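Local coordinates for glycoside hydrolase family 81 (Clostridium thermocellum, PDB 6FOP), which probably hydrolyses beta-1,3-glucans such as laminarin for the cellulosome of this bacterium, at residues H416-G421 with S477-H482; V447-K452 with T462-L467; K452-W457 with L467-P472. All coordinates share one frame; numbering follows the deposited sequence.

Contact 1: H416-G421 with S477-H482; sequences HHFHYG and SWASGH
Trp478 O, which accepts a hydrogen bond from Asn469 ND2, also lies 3.8 Å from His417 CE1, so a side-chain amide and an imidazole carbon converge on one buried carbonyl. The setting is the (alpha/alpha)6 barrel expected of the C-terminal domain in this family: 416-421 forms the opening six residues of helix 416-433, and the irregular chain leaving the short strand 476-477 supplies the other segment, 477-482. The case illustrates how a loop can lie against a helix through van der Waals contact while its polar groups are satisfied by third parties. His417 makes the largest single contribution. Its CG sits between the backbone N and the carbonyl carbon (chi1 62°), and this turn of the side chain directs the ring across the gap to the loop. There CD2 approaches Ser477 CB to 3.5 Å, and CE1 comes within 4.1 Å of Ala479 CA. The polar ends turn to other partners: His417 NE2 bonds to Gln491 OE1, and Ser477 OG bonds to Glu527 OE1, which fixes imidazole and hydroxymethyl independently of each other. The side chain of Trp478 leaves the backbone pointing away from 416-421, and its NE1 bonds to Asp471 OD2. Backbone bonds to Asp415 and Asn490 hold Ala479, whose methyl group meets the second aromatic ring of the helix. That ring overlaps its neighbour at the rim, with Phe418 CD1 3.4 Å above the imidazole plane of His417. Phe418 CE2 completes the contact, 4.0 Å from Ala479 CB.

Contact 2: V447-K452 with T462-L467; sequences VELLIK and TRFPFL. With CA (calcium ion), chain B.
Helix 440-455 meets an irregular loop here, and the two backbones come closest at Lys452 and Phe464, whose CA atoms are 6.4 Å apart. A water bridges the two backbones, 2.9 Å from Lys452 O and 2.7 Å from Pro465 O. Phe464 is the main side chain. Its CB lies 3.4 Å from Lys452 O, and one face of the ring is covered by Lys452 C. With CG beside the backbone N (chi1 -57°), the ring runs back along the helix, putting CD2 3.7 Å from Lys452 CB and CE2 3.9 Å from Leu449 CD2. The same methyl group, Leu449 CD2, also touches Arg463 NH1 at 3.7 Å, the two side chains meeting roughly at right angles. Lys452 NZ and Arg463 NH2 approach to 4.5 Å; Asp461 OD2 forms salt bridges with both and probably offsets their like charges. The contact thus folds the loop that follows helix 440-455 back onto that helix's own surface. Behind it, Val447, Leu450 and Ile451 pack on helix 416-433, Val447 and Ile451 also reach helix 494-511, and Glu448 and Ile451 touch helix 514-534.

Contact 3: K452-W457 with L467-P472; sequences KDIANW and LRNFDP. With CA (calcium ion), chain B.
Arg468 takes hold of Asp453 twice, at the backbone and at the side chain. Arg468 NE donates to Asp453 O over 2.8 Å (149° at the hydrogen), and Arg468 NH2 makes a salt bridge with Asp453 OD1 at 3.0 Å whose hydrogen bond is weak (122° at the hydrogen); the carboxylate and guanidinium planes lie 31° apart. The carboxylate has further partners: OD1 receives Thr399 OG1 and Leu400 N, and OD2 meets His416 ND1. Arg468 NH2 also reaches Gly398 O, and NH1 reaches Thr37 OG1. The principle at work is that carbonyls near the C-terminal end of a helix can take donors from outside it, here supplied by a calcium-binding loop. Ile454 O accepts Asn469 N at 3.2 Å and a water at 2.7 Å, the same water taking the N-H of Phe470. Beyond the turn, Leu467 N reaches a lone pair of Asn456 O, in the carbonyl plane, at 2.9 Å. Another water accepts from both Asn456 N and Arg468 N and donates to Lys452 O. Asn469 ND2 is spent on Trp478 O, whereas Asn469 OD1, buried against Ile454 CB at 3.8 Å, has no polar partner in the model. The carbonyls of Leu467, Arg468 and Phe470 bind calcium, whose seven-fold shell four waters complete. Helix 416-433 covers Asp453 and Ile454 through Tyr420, helix 494-511 brings Trp501 against Ile454 and Ala455, helix 514-534 flanks Phe470, and the short, weakly bonded strand 470-471 pairs antiparallel with 476-477.

Helix 440-455 is common to contacts 2 and 3, which share Lys452, Leu467, the calcium with its waters and a bridging water, and are further joined by Asn456 ND2 to Phe464 O. Contact 1 belongs to the neighbouring helix 416-433 and encloses the other two along the chain. It reaches contact 3 through His416 with Asp453 and through Trp478 with Asp471, and contact 2 by packing of Tyr420 on Leu450. Contacts 1 and 3 are nearer the centre of the chain and their touching residues are all buried, whereas contact 2 reaches partly exposed charges. The chemistry follows: contact 1 is van der Waals, contact 2 apolar with charged groups alongside, contact 3 densely hydrogen-bonded beside calcium.

Contact 1: H416-G421 with S477-H482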
loop_
_atom_site.group_PDB
_atom_site.type_symbol
_atom_site.label_atom_id
_atom_site.label_comp_id
_atom_site.label_asym_id
_atom_site.label_seq_id
_atom_site.Cartn_x
_atom_site.Cartn_y
_atom_site.Cartn_z
ATOM N N HIS A 416 9.666 -2.393 5.278
ATOM C CA HIS A 416 9.511 -3.553 6.151
ATOM C C HIS A 416 8.545 -4.585 5.569
ATOM O O HIS A 416 8.700 -5.790 5.811
ATOM C CB HIS A 416 9.072 -3.170 7.563
ATOM C CG HIS A 416 10.160 -2.534 8.371
ATOM N ND1 HIS A 416 10.080 -2.398 9.740
ATOM C CD2 HIS A 416 11.339 -1.984 8.009
ATOM C CE1 HIS A 416 11.183 -1.819 10.190
ATOM N NE2 HIS A 416 11.959 -1.549 9.156
ATOM N N HIS A 417 7.509 -4.122 4.888
ATOM C CA HIS A 417 6.569 -5.049 4.248
ATOM C C HIS A 417 7.258 -5.926 3.195
ATOM O O HIS A 417 7.001 -7.140 3.146
ATOM C CB HIS A 417 5.306 -4.323 3.720
ATOM C CG HIS A 417 5.556 -3.291 2.651
ATOM N ND1 HIS A 417 6.720 -2.570 2.541
ATOM C CD2 HIS A 417 4.760 -2.865 1.651
ATOM C CE1 HIS A 417 6.625 -1.741 1.516
ATOM N NE2 HIS A 417 5.442 -1.902 0.960
ATOM N N PHE A 418 8.153 -5.330 2.394
ATOM C CA PHE A 418 8.870 -6.101 1.377
ATOM C C PHE A 418 9.734 -7.164 2.063
ATOM O O PHE A 418 9.768 -8.330 1.627
ATOM C CB PHE A 418 9.806 -5.211 0.564
ATOM C CG PHE A 418 9.132 -4.094 -0.212
ATOM C CD1 PHE A 418 7.810 -4.148 -0.606
ATOM C CD2 PHE A 418 9.902 -3.016 -0.622
ATOM C CE1 PHE A 418 7.275 -3.151 -1.407
ATOM C CE2 PHE A 418 9.358 -2.005 -1.377
ATOM C CZ PHE A 418 8.044 -2.083 -1.773
ATOM N N HIS A 419 10.495 -6.771 3.078
ATOM C CA HIS A 419 11.410 -7.714 3.706
ATOM C C HIS A 419 10.631 -8.800 4.430
ATOM O O HIS A 419 10.886 -10.006 4.271
ATOM C CB HIS A 419 12.298 -7.048 4.749
ATOM C CG HIS A 419 13.340 -6.107 4.251
ATOM N ND1 HIS A 419 13.170 -5.159 3.270
ATOM C CD2 HIS A 419 14.589 -5.920 4.730
ATOM C CE1 HIS A 419 14.280 -4.441 3.166
ATOM N NE2 HIS A 419 15.147 -4.884 4.041
ATOM N N TYR A 420 9.716 -8.382 5.292
ATOM C CA TYR A 420 9.073 -9.324 6.190
ATOM C C TYR A 420 8.035 -10.194 5.484
ATOM O O TYR A 420 7.729 -11.270 5.967
ATOM C CB TYR A 420 8.476 -8.613 7.386
ATOM C CG TYR A 420 9.460 -7.845 8.250
ATOM C CD1 TYR A 420 10.820 -7.925 8.083
ATOM C CD2 TYR A 420 8.982 -6.974 9.230
ATOM C CE1 TYR A 420 11.697 -7.195 8.856
ATOM C CE2 TYR A 420 9.834 -6.236 9.992
ATOM C CZ TYR A 420 11.193 -6.322 9.802
ATOM O OH TYR A 420 12.077 -5.593 10.539
ATOM N N GLY A 421 7.498 -9.757 4.359
ATOM C CA GLY A 421 6.559 -10.573 3.606
ATOM C C GLY A 421 7.137 -11.944 3.255
ATOM O O GLY A 421 6.426 -12.941 3.300
ATOM N N SER A 477 0.441 0.375 -0.623
ATOM C CA SER A 477 1.482 0.564 0.333
ATOM C C SER A 477 2.522 1.593 -0.060
ATOM O O SER A 477 2.609 2.008 -1.238
ATOM C CB SER A 477 2.101 -0.781 0.664
ATOM O OG SER A 477 1.132 -1.672 1.175
ATOM N N TRP A 478 3.314 1.987 0.935
ATOM C CA TRP A 478 4.371 2.956 0.765
ATOM C C TRP A 478 5.688 2.403 1.310
ATOM O O TRP A 478 5.742 1.804 2.403
ATOM C CB TRP A 478 4.063 4.237 1.508
ATOM C CG TRP A 478 2.934 5.075 0.980
ATOM C CD1 TRP A 478 1.812 5.424 1.672
ATOM C CD2 TRP A 478 2.847 5.762 -0.272
ATOM N NE1 TRP A 478 1.014 6.253 0.931
ATOM C CE2 TRP A 478 1.625 6.483 -0.265
ATOM C CE3 TRP A 478 3.639 5.804 -1.423
ATOM C CZ2 TRP A 478 1.242 7.297 -1.308
ATOM C CZ3 TRP A 478 3.255 6.620 -2.465
ATOM C CH2 TRP A 478 2.040 7.337 -2.406
ATOM N N ALA A 479 6.742 2.624 0.535
ATOM C CA ALA A 479 8.062 2.093 0.854
ATOM C C ALA A 479 8.889 2.944 1.792
ATOM O O ALA A 479 9.603 2.404 2.639
ATOM C CB ALA A 479 8.835 1.829 -0.418
ATOM N N SER A 480 8.822 4.280 1.649
ATOM C CA SER A 480 9.729 5.154 2.418
ATOM C C SER A 480 9.203 5.342 3.830
ATOM O O SER A 480 8.051 5.702 4.007
ATOM C CB SER A 480 9.848 6.514 1.740
ATOM O OG SER A 480 10.693 7.382 2.465
ATOM N N GLY A 481 10.060 5.157 4.834
ATOM C CA GLY A 481 9.647 5.454 6.202
ATOM C C GLY A 481 9.296 6.914 6.444
ATOM O O GLY A 481 8.396 7.210 7.235
ATOM N N HIS A 482 10.009 7.802 5.739
ATOM C CA HIS A 482 10.016 9.228 6.026
ATOM C C HIS A 482 9.405 10.121 4.953
ATOM O O HIS A 482 9.067 11.276 5.267
ATOM C CB HIS A 482 11.456 9.675 6.331
ATOM C CG HIS A 482 12.451 9.260 5.308
ATOM N ND1 HIS A 482 12.554 9.854 4.078
ATOM C CD2 HIS A 482 13.324 8.235 5.296
ATOM C CE1 HIS A 482 13.497 9.260 3.374
ATOM N NE2 HIS A 482 13.968 8.261 4.090
#

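Contact 2: V447-K452 with T462-L467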
loop_
_atom_site.group_PDB
_atom_site.type_symbol
_atom_site.label_atom_id
_atom_site.label_comp_id
_atom_site.label_asym_id
_atom_site.label_seq_id
_atom_site.Cartn_x
_atom_site.Cartn_y
_atom_site.Cartn_z
ATOM N N VAL A 447 6.091 -14.619 14.801
ATOM C CA VAL A 447 5.498 -14.388 13.490
ATOM C C VAL A 447 4.498 -13.235 13.555
ATOM O O VAL A 447 4.486 -12.318 12.707
ATOM C CB VAL A 447 4.827 -15.656 12.927
ATOM C CG1 VAL A 447 4.051 -15.367 11.641
ATOM C CG2 VAL A 447 5.872 -16.743 12.664
ATOM N N GLU A 448 3.671 -13.251 14.593
ATOM C CA GLU A 448 2.616 -12.248 14.666
ATOM C C GLU A 448 3.181 -10.867 15.001
ATOM O O GLU A 448 2.593 -9.874 14.597
ATOM C CB GLU A 448 1.453 -12.753 15.542
ATOM C CG GLU A 448 0.729 -13.857 14.774
ATOM C CD GLU A 448 -0.315 -14.643 15.529
ATOM O OE1 GLU A 448 -0.678 -14.306 16.688
ATOM O OE2 GLU A 448 -0.773 -15.616 14.924
ATOM N N LEU A 449 4.346 -10.799 15.651
ATOM C CA LEU A 449 5.017 -9.504 15.836
ATOM C C LEU A 449 5.505 -8.896 14.500
ATOM O O LEU A 449 5.424 -7.681 14.293
ATOM C CB LEU A 449 6.155 -9.589 16.848
ATOM C CG LEU A 449 5.804 -9.755 18.328
ATOM C CD1 LEU A 449 7.085 -9.606 19.134
ATOM C CD2 LEU A 449 4.838 -8.715 18.822
ATOM N N LEU A 450 5.984 -9.735 13.570
ATOM C CA LEU A 450 6.336 -9.240 12.220
ATOM C C LEU A 450 5.089 -8.729 11.516
ATOM O O LEU A 450 5.136 -7.681 10.857
ATOM C CB LEU A 450 7.028 -10.307 11.339
ATOM C CG LEU A 450 8.534 -10.403 11.488
ATOM C CD1 LEU A 450 8.982 -10.820 12.859
ATOM C CD2 LEU A 450 9.099 -11.346 10.422
ATOM N N ILE A 451 3.975 -9.453 11.643
ATOM C CA ILE A 451 2.717 -8.984 11.064
ATOM C C ILE A 451 2.339 -7.612 11.657
ATOM O O ILE A 451 1.985 -6.690 10.911
ATOM C CB ILE A 451 1.553 -9.983 11.255
ATOM C CG1 ILE A 451 1.903 -11.332 10.595
ATOM C CG2 ILE A 451 0.245 -9.399 10.684
ATOM C CD1 ILE A 451 0.860 -12.407 10.797
ATOM N N LYS A 452 2.446 -7.481 12.976
ATOM C CA LYS A 452 2.105 -6.230 13.639
ATOM C C LYS A 452 3.043 -5.112 13.261
ATOM O O LYS A 452 2.603 -3.952 13.164
ATOM C CB LYS A 452 2.007 -6.372 15.171
ATOM C CG LYS A 452 0.801 -7.142 15.618
ATOM C CD LYS A 452 0.812 -7.361 17.123
ATOM C CE LYS A 452 -0.548 -7.789 17.635
ATOM N NZ LYS A 452 -1.473 -6.640 17.734
ATOM N N THR A 462 -0.409 -0.552 21.433
ATOM C CA THR A 462 0.394 0.651 21.230
ATOM C C THR A 462 1.850 0.395 20.874
ATOM O O THR A 462 2.609 1.344 20.662
ATOM C CB THR A 462 0.370 1.539 22.503
ATOM O OG1 THR A 462 0.939 0.808 23.603
ATOM C CG2 THR A 462 -1.034 1.946 22.854
ATOM N N ARG A 463 2.249 -0.875 20.768
ATOM C CA ARG A 463 3.646 -1.188 20.458
ATOM C C ARG A 463 3.999 -0.918 19.001
ATOM O O ARG A 463 5.163 -0.730 18.676
ATOM C CB ARG A 463 3.932 -2.663 20.759
ATOM C CG ARG A 463 3.776 -3.042 22.225
ATOM C CD ARG A 463 3.902 -4.548 22.436
ATOM N NE ARG A 463 2.854 -5.251 21.689
ATOM C CZ ARG A 463 2.778 -6.565 21.508
ATOM N NH1 ARG A 463 3.687 -7.377 22.040
ATOM N NH2 ARG A 463 1.785 -7.056 20.783
ATOM N N PHE A 464 2.989 -0.925 18.132
ATOM C CA PHE A 464 3.160 -0.730 16.693
ATOM C C PHE A 464 2.032 0.162 16.211
ATOM O O PHE A 464 0.923 0.052 16.716
ATOM C CB PHE A 464 3.100 -2.077 15.940
ATOM C CG PHE A 464 4.122 -3.084 16.420
ATOM C CD1 PHE A 464 5.433 -3.007 16.008
ATOM C CD2 PHE A 464 3.773 -4.042 17.358
ATOM C CE1 PHE A 464 6.375 -3.893 16.478
ATOM C CE2 PHE A 464 4.711 -4.933 17.837
ATOM C CZ PHE A 464 6.012 -4.861 17.394
ATOM N N PRO A 465 2.301 1.013 15.209
ATOM C CA PRO A 465 1.243 1.875 14.722
ATOM C C PRO A 465 0.240 1.082 13.881
ATOM O O PRO A 465 0.535 -0.048 13.446
ATOM C CB PRO A 465 2.000 2.904 13.894
ATOM C CG PRO A 465 3.154 2.134 13.326
ATOM C CD PRO A 465 3.525 1.133 14.400
ATOM N N PHE A 466 -0.929 1.641 13.649
ATOM C CA PHE A 466 -1.979 0.986 12.876
ATOM C C PHE A 466 -1.589 0.926 11.406
ATOM O O PHE A 466 -1.292 1.952 10.802
ATOM C CB PHE A 466 -3.289 1.749 13.039
ATOM C CG PHE A 466 -4.471 1.101 12.385
ATOM C CD1 PHE A 466 -5.041 -0.043 12.918
ATOM C CD2 PHE A 466 -5.073 1.685 11.291
ATOM C CE1 PHE A 466 -6.138 -0.606 12.312
ATOM C CE2 PHE A 466 -6.184 1.127 10.694
ATOM C CZ PHE A 466 -6.712 -0.016 11.215
ATOM N N LEU A 467 -1.553 -0.275 10.840
ATOM C CA LEU A 467 -1.307 -0.484 9.406
ATOM C C LEU A 467 -0.149 0.328 8.856
ATOM O O LEU A 467 -0.324 1.210 7.982
ATOM C CB LEU A 467 -2.590 -0.231 8.601
ATOM C CG LEU A 467 -3.821 -1.077 8.879
ATOM C CD1 LEU A 467 -4.941 -0.690 7.924
ATOM C CD2 LEU A 467 -3.515 -2.582 8.797
HETATM CA CA CA B . -0.119 3.204 6.805
HETATM O O HOH W 1 1.743 -1.653 11.591
HETATM O O HOH W 2 -1.782 3.514 8.492
HETATM O O HOH W 3 -1.197 5.241 6.020
HETATM O O HOH W 4 0.987 3.754 4.717
HETATM O O HOH W 5 1.188 4.641 8.180
#

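Contact 3: K452-W457 with L467-P472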
loop_
_atom_site.group_PDB
_atom_site.type_symbol
_atom_site.label_atom_id
_atom_site.label_comp_id
_atom_site.label_asym_id
_atom_site.label_seq_id
_atom_site.Cartn_x
_atom_site.Cartn_y
_atom_site.Cartn_z
ATOM N N LYS A 452 2.446 -7.481 12.976
ATOM C CA LYS A 452 2.105 -6.230 13.639
ATOM C C LYS A 452 3.043 -5.112 13.261
ATOM O O LYS A 452 2.603 -3.952 13.164
ATOM C CB LYS A 452 2.007 -6.372 15.171
ATOM C CG LYS A 452 0.801 -7.142 15.618
ATOM C CD LYS A 452 0.812 -7.361 17.123
ATOM C CE LYS A 452 -0.548 -7.789 17.635
ATOM N NZ LYS A 452 -1.473 -6.640 17.734
ATOM N N ASP A 453 4.327 -5.377 13.044
ATOM C CA ASP A 453 5.187 -4.298 12.625
ATOM C C ASP A 453 4.720 -3.685 11.296
ATOM O O ASP A 453 4.732 -2.465 11.156
ATOM C CB ASP A 453 6.649 -4.732 12.501
ATOM C CG ASP A 453 7.551 -3.578 12.104
ATOM O OD1 ASP A 453 7.796 -2.676 12.961
ATOM O OD2 ASP A 453 7.985 -3.555 10.935
ATOM N N ILE A 454 4.303 -4.517 10.325
ATOM C CA ILE A 454 3.968 -4.001 9.001
ATOM C C ILE A 454 2.495 -3.701 8.791
ATOM O O ILE A 454 2.165 -2.890 7.926
ATOM C CB ILE A 454 4.466 -4.929 7.885
ATOM C CG1 ILE A 454 3.735 -6.295 7.858
ATOM C CG2 ILE A 454 5.985 -5.077 8.013
ATOM C CD1 ILE A 454 4.148 -7.178 6.687
ATOM N N ALA A 455 1.633 -4.295 9.610
ATOM C CA ALA A 455 0.189 -4.344 9.369
ATOM C C ALA A 455 -0.595 -4.598 10.669
ATOM O O ALA A 455 -1.526 -5.373 10.692
ATOM C CB ALA A 455 -0.143 -5.378 8.309
ATOM N N ASN A 456 -0.246 -3.863 11.729
ATOM C CA ASN A 456 -0.972 -4.007 12.991
ATOM C C ASN A 456 -2.451 -3.604 12.766
ATOM O O ASN A 456 -2.736 -2.517 12.248
ATOM C CB ASN A 456 -0.352 -3.160 14.091
ATOM C CG ASN A 456 -1.022 -3.351 15.434
ATOM O OD1 ASN A 456 -1.703 -4.351 15.689
ATOM N ND2 ASN A 456 -0.886 -2.347 16.286
ATOM N N TRP A 457 -3.353 -4.466 13.173
ATOM C CA TRP A 457 -4.813 -4.308 13.023
ATOM C C TRP A 457 -5.480 -3.829 14.324
ATOM O O TRP A 457 -6.671 -3.538 14.314
ATOM C CB TRP A 457 -5.433 -5.653 12.607
ATOM C CG TRP A 457 -5.275 -6.709 13.664
ATOM C CD1 TRP A 457 -6.161 -6.999 14.647
ATOM C CD2 TRP A 457 -4.146 -7.549 13.881
ATOM N NE1 TRP A 457 -5.686 -7.987 15.452
ATOM C CE2 TRP A 457 -4.438 -8.345 15.012
ATOM C CE3 TRP A 457 -2.920 -7.740 13.212
ATOM C CZ2 TRP A 457 -3.547 -9.298 15.500
ATOM C CZ3 TRP A 457 -2.039 -8.664 13.712
ATOM C CH2 TRP A 457 -2.359 -9.441 14.838
ATOM N N LEU A 467 -1.553 -0.275 10.840
ATOM C CA LEU A 467 -1.307 -0.484 9.406
ATOM C C LEU A 467 -0.149 0.328 8.856
ATOM O O LEU A 467 -0.324 1.210 7.982
ATOM C CB LEU A 467 -2.590 -0.231 8.601
ATOM C CG LEU A 467 -3.821 -1.077 8.879
ATOM C CD1 LEU A 467 -4.941 -0.690 7.924
ATOM C CD2 LEU A 467 -3.515 -2.582 8.797
ATOM N N ARG A 468 1.050 0.017 9.327
ATOM C CA ARG A 468 2.211 0.804 8.934
ATOM C C ARG A 468 2.335 1.041 7.442
ATOM O O ARG A 468 2.138 2.169 6.951
ATOM C CB ARG A 468 3.523 0.237 9.486
ATOM C CG ARG A 468 4.720 1.142 9.245
ATOM C CD ARG A 468 6.056 0.471 9.491
ATOM N NE ARG A 468 6.117 -0.108 10.825
ATOM C CZ ARG A 468 6.386 0.564 11.946
ATOM N NH1 ARG A 468 6.639 1.882 11.939
ATOM N NH2 ARG A 468 6.362 -0.071 13.106
ATOM N N ASN A 469 2.672 -0.001 6.669
ATOM C CA ASN A 469 2.990 0.257 5.264
ATOM C C ASN A 469 1.789 0.558 4.367
ATOM O O ASN A 469 1.929 1.302 3.381
ATOM C CB ASN A 469 3.843 -0.849 4.691
ATOM C CG ASN A 469 5.203 -0.879 5.341
ATOM O OD1 ASN A 469 5.377 -1.577 6.354
ATOM N ND2 ASN A 469 6.145 -0.120 4.827
ATOM N N PHE A 470 0.610 0.053 4.722
ATOM C CA PHE A 470 -0.560 0.212 3.877
ATOM C C PHE A 470 -1.183 1.582 4.090
ATOM O O PHE A 470 -1.352 1.987 5.252
ATOM C CB PHE A 470 -1.583 -0.865 4.155
ATOM C CG PHE A 470 -2.681 -0.926 3.133
ATOM C CD1 PHE A 470 -2.401 -1.374 1.830
ATOM C CD2 PHE A 470 -3.977 -0.610 3.448
ATOM C CE1 PHE A 470 -3.404 -1.453 0.878
ATOM C CE2 PHE A 470 -4.979 -0.706 2.497
ATOM C CZ PHE A 470 -4.686 -1.128 1.208
ATOM N N ASP A 471 -1.588 2.256 3.012
ATOM C CA ASP A 471 -2.334 3.542 3.059
ATOM C C ASP A 471 -3.793 3.178 2.726
ATOM O O ASP A 471 -4.113 2.832 1.584
ATOM C CB ASP A 471 -1.761 4.482 2.022
ATOM C CG ASP A 471 -2.452 5.845 1.968
ATOM O OD1 ASP A 471 -3.680 5.889 2.209
ATOM O OD2 ASP A 471 -1.750 6.814 1.569
ATOM N N PRO A 472 -4.679 3.235 3.721
ATOM C CA PRO A 472 -6.059 2.795 3.473
ATOM C C PRO A 472 -6.815 3.563 2.397
ATOM O O PRO A 472 -7.768 3.034 1.804
ATOM C CB PRO A 472 -6.739 2.939 4.836
ATOM C CG PRO A 472 -5.643 3.021 5.817
ATOM C CD PRO A 472 -4.466 3.605 5.135
HETATM CA CA CA B . -0.119 3.204 6.805
HETATM O O HOH W 1 1.743 -1.653 11.591
HETATM O O HOH W 6 -0.069 -2.099 6.668
HETATM O O HOH W 4 0.987 3.754 4.717
HETATM O O HOH W 3 -1.197 5.241 6.020
HETATM O O HOH W 5 1.188 4.641 8.180
HETATM O O HOH W 2 -1.782 3.514 8.492
#